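Local coordinates for protein argonaute (Marinitoga piezophila, PDB 5I4A) that uses short 5'-hydroxyl guide RNAs to bind complementary targets and cleave single-stranded DNA, possibly in defence against mobile genetic elements, at residues A[306-318]-A[404-416]. Residues are numbered along the deposited sequence; the frame is centred on the assembly and turned at random.
With nucleotides of chain B.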
loop_
_atom_site.group_PDB
_atom_site.type_symbol
_atom_site.label_atom_id
_atom_site.label_comp_id
_atom_site.label_asym_id
_atom_site.label_seq_id
_atom_site.Cartn_x
_atom_site.Cartn_y
_atom_site.Cartn_z
ATOM N N LYS A 306 -19.992 33.223 -9.617
ATOM C CA LYS A 306 -19.598 33.662 -8.281
ATOM C C LYS A 306 -18.202 33.168 -7.931
ATOM O O LYS A 306 -17.361 33.938 -7.454
ATOM C CB LYS A 306 -20.609 33.177 -7.240
ATOM C CG LYS A 306 -20.325 33.701 -5.839
ATOM C CD LYS A 306 -20.631 32.659 -4.776
ATOM C CE LYS A 306 -21.976 32.905 -4.117
ATOM N NZ LYS A 306 -22.238 31.925 -3.025
ATOM N N GLN A 307 -17.935 31.881 -8.168
ATOM C CA GLN A 307 -16.618 31.331 -7.861
ATOM C C GLN A 307 -15.524 32.075 -8.615
ATOM O O GLN A 307 -14.446 32.329 -8.066
ATOM C CB GLN A 307 -16.578 29.842 -8.194
ATOM C CG GLN A 307 -15.248 29.186 -7.868
ATOM C CD GLN A 307 -15.022 27.923 -8.664
ATOM O OE1 GLN A 307 -14.990 27.949 -9.891
ATOM N NE2 GLN A 307 -14.859 26.805 -7.967
ATOM N N PHE A 308 -15.785 32.432 -9.876
ATOM C CA PHE A 308 -14.818 33.213 -10.640
ATOM C C PHE A 308 -14.499 34.523 -9.933
ATOM O O PHE A 308 -13.327 34.881 -9.760
ATOM C CB PHE A 308 -15.348 33.486 -12.050
ATOM C CG PHE A 308 -14.522 34.478 -12.822
ATOM C CD1 PHE A 308 -13.420 34.061 -13.550
ATOM C CD2 PHE A 308 -14.841 35.829 -12.812
ATOM C CE1 PHE A 308 -12.652 34.971 -14.254
ATOM C CE2 PHE A 308 -14.077 36.742 -13.511
ATOM C CZ PHE A 308 -12.981 36.313 -14.236
ATOM N N PHE A 309 -15.533 35.257 -9.520
ATOM C CA PHE A 309 -15.304 36.546 -8.879
ATOM C C PHE A 309 -14.640 36.386 -7.516
ATOM O O PHE A 309 -13.884 37.267 -7.091
ATOM C CB PHE A 309 -16.621 37.315 -8.763
ATOM C CG PHE A 309 -17.143 37.816 -10.083
ATOM C CD1 PHE A 309 -16.439 38.770 -10.801
ATOM C CD2 PHE A 309 -18.333 37.340 -10.603
ATOM C CE1 PHE A 309 -16.912 39.236 -12.014
ATOM C CE2 PHE A 309 -18.815 37.802 -11.815
ATOM C CZ PHE A 309 -18.103 38.751 -12.522
ATOM N N GLU A 310 -14.889 35.266 -6.830
ATOM C CA GLU A 310 -14.228 35.017 -5.553
ATOM C C GLU A 310 -12.715 34.923 -5.706
ATOM O O GLU A 310 -11.975 35.257 -4.773
ATOM C CB GLU A 310 -14.761 33.732 -4.920
ATOM C CG GLU A 310 -16.219 33.774 -4.501
ATOM C CD GLU A 310 -16.693 32.440 -3.952
ATOM O OE1 GLU A 310 -15.855 31.523 -3.813
ATOM O OE2 GLU A 310 -17.901 32.304 -3.664
ATOM N N VAL A 311 -12.236 34.473 -6.865
ATOM C CA VAL A 311 -10.821 34.219 -7.091
ATOM C C VAL A 311 -10.237 35.124 -8.169
ATOM O O VAL A 311 -9.113 34.898 -8.618
ATOM C CB VAL A 311 -10.572 32.738 -7.436
ATOM C CG1 VAL A 311 -11.100 31.838 -6.329
ATOM C CG2 VAL A 311 -11.220 32.389 -8.769
ATOM N N GLN A 312 -10.976 36.155 -8.586
ATOM C CA GLN A 312 -10.547 36.965 -9.723
ATOM C C GLN A 312 -9.227 37.678 -9.443
ATOM O O GLN A 312 -8.366 37.771 -10.327
ATOM C CB GLN A 312 -11.636 37.975 -10.082
ATOM C CG GLN A 312 -11.340 38.786 -11.328
ATOM C CD GLN A 312 -12.412 39.817 -11.611
ATOM O OE1 GLN A 312 -13.186 40.180 -10.725
ATOM N NE2 GLN A 312 -12.467 40.292 -12.850
ATOM N N LYS A 313 -9.047 38.182 -8.220
ATOM C CA LYS A 313 -7.798 38.858 -7.876
ATOM C C LYS A 313 -6.609 37.916 -8.023
ATOM O O LYS A 313 -5.587 38.274 -8.619
ATOM C CB LYS A 313 -7.873 39.412 -6.454
ATOM C CG LYS A 313 -6.620 40.153 -6.022
ATOM C CD LYS A 313 -6.782 40.793 -4.654
ATOM C CE LYS A 313 -5.534 41.573 -4.263
ATOM N NZ LYS A 313 -4.337 40.693 -4.143
ATOM N N SER A 314 -6.732 36.698 -7.491
ATOM C CA SER A 314 -5.660 35.718 -7.627
ATOM C C SER A 314 -5.474 35.304 -9.082
ATOM O O SER A 314 -4.338 35.146 -9.547
ATOM C CB SER A 314 -5.956 34.501 -6.755
ATOM O OG SER A 314 -6.015 34.858 -5.386
ATOM N N LEU A 315 -6.576 35.117 -9.813
ATOM C CA LEU A 315 -6.479 34.816 -11.239
ATOM C C LEU A 315 -5.687 35.889 -11.977
ATOM O O LEU A 315 -4.854 35.577 -12.837
ATOM C CB LEU A 315 -7.874 34.680 -11.844
ATOM C CG LEU A 315 -8.685 33.431 -11.504
ATOM C CD1 LEU A 315 -10.057 33.516 -12.153
ATOM C CD2 LEU A 315 -7.956 32.176 -11.950
ATOM N N LYS A 316 -5.938 37.161 -11.657
ATOM C CA LYS A 316 -5.175 38.241 -12.273
ATOM C C LYS A 316 -3.706 38.169 -11.876
ATOM O O LYS A 316 -2.819 38.268 -12.730
ATOM C CB LYS A 316 -5.763 39.596 -11.881
ATOM C CG LYS A 316 -7.116 39.897 -12.491
ATOM C CD LYS A 316 -7.500 41.341 -12.225
ATOM C CE LYS A 316 -8.671 41.774 -13.087
ATOM N NZ LYS A 316 -8.740 43.256 -13.172
ATOM N N GLU A 317 -3.433 38.000 -10.578
ATOM C CA GLU A 317 -2.051 37.925 -10.113
ATOM C C GLU A 317 -1.309 36.764 -10.767
ATOM O O GLU A 317 -0.111 36.865 -11.049
ATOM C CB GLU A 317 -2.011 37.776 -8.590
ATOM C CG GLU A 317 -2.468 39.008 -7.831
ATOM C CD GLU A 317 -2.513 38.781 -6.331
ATOM O OE1 GLU A 317 -2.464 37.609 -5.908
ATOM O OE2 GLU A 317 -2.594 39.775 -5.576
ATOM N N LEU A 318 -2.002 35.652 -11.018
ATOM C CA LEU A 318 -1.333 34.477 -11.558
ATOM C C LEU A 318 -1.198 34.539 -13.075
ATOM O O LEU A 318 -0.148 34.175 -13.619
ATOM C CB LEU A 318 -2.091 33.212 -11.147
ATOM C CG LEU A 318 -1.797 32.689 -9.737
ATOM C CD1 LEU A 318 -2.753 31.571 -9.375
ATOM C CD2 LEU A 318 -0.356 32.211 -9.653
ATOM N N LYS A 404 -10.171 25.629 -5.099
ATOM C CA LYS A 404 -10.314 27.083 -5.132
ATOM C C LYS A 404 -9.499 27.748 -4.030
ATOM O O LYS A 404 -8.886 28.799 -4.251
ATOM C CB LYS A 404 -11.795 27.461 -5.018
ATOM C CG LYS A 404 -12.086 28.651 -4.106
ATOM C CD LYS A 404 -13.583 28.931 -3.996
ATOM C CE LYS A 404 -14.288 27.919 -3.100
ATOM N NZ LYS A 404 -15.768 28.104 -3.108
ATOM N N GLU A 405 -9.462 27.139 -2.839
ATOM C CA GLU A 405 -8.734 27.742 -1.725
ATOM C C GLU A 405 -7.238 27.811 -1.995
ATOM O O GLU A 405 -6.566 28.733 -1.522
ATOM C CB GLU A 405 -8.995 26.977 -0.425
ATOM C CG GLU A 405 -9.065 25.467 -0.559
ATOM C CD GLU A 405 -10.477 24.980 -0.795
ATOM O OE1 GLU A 405 -11.072 25.347 -1.833
ATOM O OE2 GLU A 405 -10.997 24.244 0.069
ATOM N N LYS A 406 -6.695 26.849 -2.740
ATOM C CA LYS A 406 -5.271 26.881 -3.049
ATOM C C LYS A 406 -4.939 27.881 -4.147
ATOM O O LYS A 406 -3.785 28.311 -4.244
ATOM C CB LYS A 406 -4.785 25.483 -3.429
ATOM C CG LYS A 406 -4.892 24.492 -2.280
ATOM C CD LYS A 406 -4.396 23.108 -2.665
ATOM C CE LYS A 406 -4.560 22.134 -1.506
ATOM N NZ LYS A 406 -3.891 20.828 -1.767
ATOM N N LEU A 407 -5.917 28.263 -4.970
ATOM C CA LEU A 407 -5.721 29.398 -5.863
ATOM C C LEU A 407 -5.908 30.722 -5.138
ATOM O O LEU A 407 -5.340 31.735 -5.554
ATOM C CB LEU A 407 -6.676 29.321 -7.056
ATOM C CG LEU A 407 -6.230 28.436 -8.222
ATOM C CD1 LEU A 407 -7.071 28.707 -9.459
ATOM C CD2 LEU A 407 -4.756 28.655 -8.513
ATOM N N GLU A 408 -6.679 30.731 -4.050
ATOM C CA GLU A 408 -6.922 31.977 -3.331
ATOM C C GLU A 408 -5.672 32.455 -2.596
ATOM O O GLU A 408 -5.393 33.659 -2.558
ATOM C CB GLU A 408 -8.083 31.802 -2.354
ATOM C CG GLU A 408 -9.463 31.920 -2.985
ATOM C CD GLU A 408 -10.567 31.522 -2.023
ATOM O OE1 GLU A 408 -10.260 30.862 -1.008
ATOM O OE2 GLU A 408 -11.739 31.873 -2.278
ATOM N N ASP A 409 -4.904 31.533 -2.011
ATOM C CA ASP A 409 -3.779 31.913 -1.163
ATOM C C ASP A 409 -2.437 31.908 -1.881
ATOM O O ASP A 409 -1.513 32.594 -1.429
ATOM C CB ASP A 409 -3.709 30.997 0.066
ATOM C CG ASP A 409 -4.664 31.423 1.169
ATOM O OD1 ASP A 409 -5.829 30.971 1.160
ATOM O OD2 ASP A 409 -4.253 32.217 2.043
ATOM N N ILE A 410 -2.306 31.154 -2.972
ATOM C CA ILE A 410 -1.148 31.220 -3.859
ATOM C C ILE A 410 0.145 30.954 -3.095
ATOM O O ILE A 410 0.962 31.859 -2.897
ATOM C CB ILE A 410 -1.090 32.579 -4.586
ATOM C CG1 ILE A 410 -2.463 32.950 -5.145
ATOM C CG2 ILE A 410 -0.085 32.554 -5.732
ATOM C CD1 ILE A 410 -2.454 34.212 -5.988
ATOM N N LYS A 411 0.338 29.714 -2.657
ATOM C CA LYS A 411 1.635 29.307 -2.129
ATOM C C LYS A 411 2.520 28.882 -3.294
ATOM O O LYS A 411 2.135 27.986 -4.054
ATOM C CB LYS A 411 1.485 28.174 -1.123
ATOM C CG LYS A 411 0.585 28.520 0.053
ATOM C CD LYS A 411 0.497 27.382 1.052
ATOM C CE LYS A 411 -0.460 27.723 2.183
ATOM N NZ LYS A 411 -0.611 26.599 3.145
ATOM N N PRO A 412 3.687 29.505 -3.484
ATOM C CA PRO A 412 4.472 29.246 -4.705
ATOM C C PRO A 412 4.786 27.779 -4.961
ATOM O O PRO A 412 4.698 27.342 -6.114
ATOM C CB PRO A 412 5.750 30.072 -4.480
ATOM C CG PRO A 412 5.711 30.517 -3.038
ATOM C CD PRO A 412 4.271 30.579 -2.669
ATOM N N PHE A 413 5.141 27.003 -3.932
ATOM C CA PHE A 413 5.483 25.605 -4.174
ATOM C C PHE A 413 4.289 24.823 -4.707
ATOM O O PHE A 413 4.466 23.840 -5.436
ATOM C CB PHE A 413 6.038 24.955 -2.900
ATOM C CG PHE A 413 5.000 24.659 -1.849
ATOM C CD1 PHE A 413 4.603 25.637 -0.952
ATOM C CD2 PHE A 413 4.443 23.393 -1.739
ATOM C CE1 PHE A 413 3.658 25.366 0.021
ATOM C CE2 PHE A 413 3.497 23.115 -0.768
ATOM C CZ PHE A 413 3.105 24.104 0.113
ATOM N N ILE A 414 3.071 25.255 -4.377
ATOM C CA ILE A 414 1.882 24.593 -4.902
ATOM C C ILE A 414 1.695 24.919 -6.381
ATOM O O ILE A 414 1.447 24.027 -7.202
ATOM C CB ILE A 414 0.646 24.977 -4.072
ATOM C CG1 ILE A 414 0.752 24.389 -2.663
ATOM C CG2 ILE A 414 -0.631 24.511 -4.756
ATOM C CD1 ILE A 414 -0.396 24.750 -1.755
ATOM N N ILE A 415 1.815 26.198 -6.746
ATOM C CA ILE A 415 1.689 26.574 -8.153
ATOM C C ILE A 415 2.817 25.956 -8.970
ATOM O O ILE A 415 2.597 25.481 -10.092
ATOM C CB ILE A 415 1.650 28.107 -8.314
ATOM C CG1 ILE A 415 0.339 28.673 -7.774
ATOM C CG2 ILE A 415 1.797 28.503 -9.777
ATOM C CD1 ILE A 415 0.407 29.123 -6.352
ATOM N N LYS A 416 4.037 25.949 -8.422
ATOM C CA LYS A 416 5.152 25.281 -9.088
ATOM C C LYS A 416 4.840 23.808 -9.324
ATOM O O LYS A 416 5.044 23.284 -10.425
ATOM C CB LYS A 416 6.429 25.433 -8.254
ATOM C CG LYS A 416 6.986 26.849 -8.207
ATOM C CD LYS A 416 8.127 26.984 -7.203
ATOM C CE LYS A 416 9.417 26.359 -7.717
ATOM N NZ LYS A 416 10.597 26.747 -6.888
ATOM P P A B 2 -5.595 20.261 -5.136
ATOM O OP1 A B 2 -5.446 19.728 -3.761
ATOM O OP2 A B 2 -5.904 21.697 -5.341
ATOM O "O5'" A B 2 -4.242 19.923 -5.905
ATOM C "C5'" A B 2 -4.081 20.207 -7.287
ATOM C "C4'" A B 2 -2.642 20.045 -7.697
ATOM O "O4'" A B 2 -1.856 21.107 -7.093
ATOM C "C3'" A B 2 -1.975 18.765 -7.218
ATOM O "O3'" A B 2 -2.230 17.654 -8.059
ATOM C "C2'" A B 2 -0.508 19.161 -7.136
ATOM O "O2'" A B 2 0.087 19.183 -8.424
ATOM C "C1'" A B 2 -0.625 20.597 -6.633
ATOM N N9 A B 2 -0.639 20.656 -5.159
ATOM C C8 A B 2 -1.714 20.901 -4.342
ATOM N N7 A B 2 -1.425 20.891 -3.062
ATOM C C5 A B 2 -0.063 20.615 -3.040
ATOM C C6 A B 2 0.856 20.467 -1.986
ATOM N N6 A B 2 0.529 20.580 -0.695
ATOM N N1 A B 2 2.140 20.190 -2.309
ATOM C C2 A B 2 2.469 20.078 -3.600
ATOM N N3 A B 2 1.690 20.196 -4.674
ATOM C C4 A B 2 0.428 20.468 -4.321
HETATM O O HOH W 1 -17.574 29.417 -4.997
#
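The carboxylate of Glu310 meets the end of Lys404, while the only aromatic ring of 404-416, that of Phe413, turns its edge to the guide RNA. Ile414 CG1 lies over one face of this ring, toward its rim. At the ring edge, near its plane, sits N1 of nucleotide A2 of chain B, 3.6 Å from Phe413 CE2. Lys406 NZ holds the same nucleotide through N7 and OP1.

Helix 312-318 crosses helix 404-409 at 62°, with axes 8.7 Å apart. At this crossing Ser314 CB is 3.1 Å from Leu407 O. Ser314 OG lies 3.1 Å from Glu408 O, at best a weak hydrogen bond, as another acceptor may compete. The chain then leaves the helix at Ile410 with positive phi (57°). Ile410 CG2 and Leu318 CD2 reach toward each other tip to tip at 3.9 Å. Leu318 CD1 packs on Leu407 CD2 at 3.6 Å. Val311 CG1 lies across Glu408 CG.

Lys404 bends at chi3 (75°), and its NZ forms a long, weak salt bridge to Glu310 OE1 at 3.5 Å. A water joins the same two atoms, and Asp380 also pairs with Lys404 NZ.

The contact joins two neighbouring helices of the Mid domain mainly by apolar packing, and Val311 and Leu407 both rest on Leu378 of the parallel sheet. The ammonium group of Lys404 would probably ease the repulsion between Glu310 OE1 and Glu408 OE2, 4.4 Å apart.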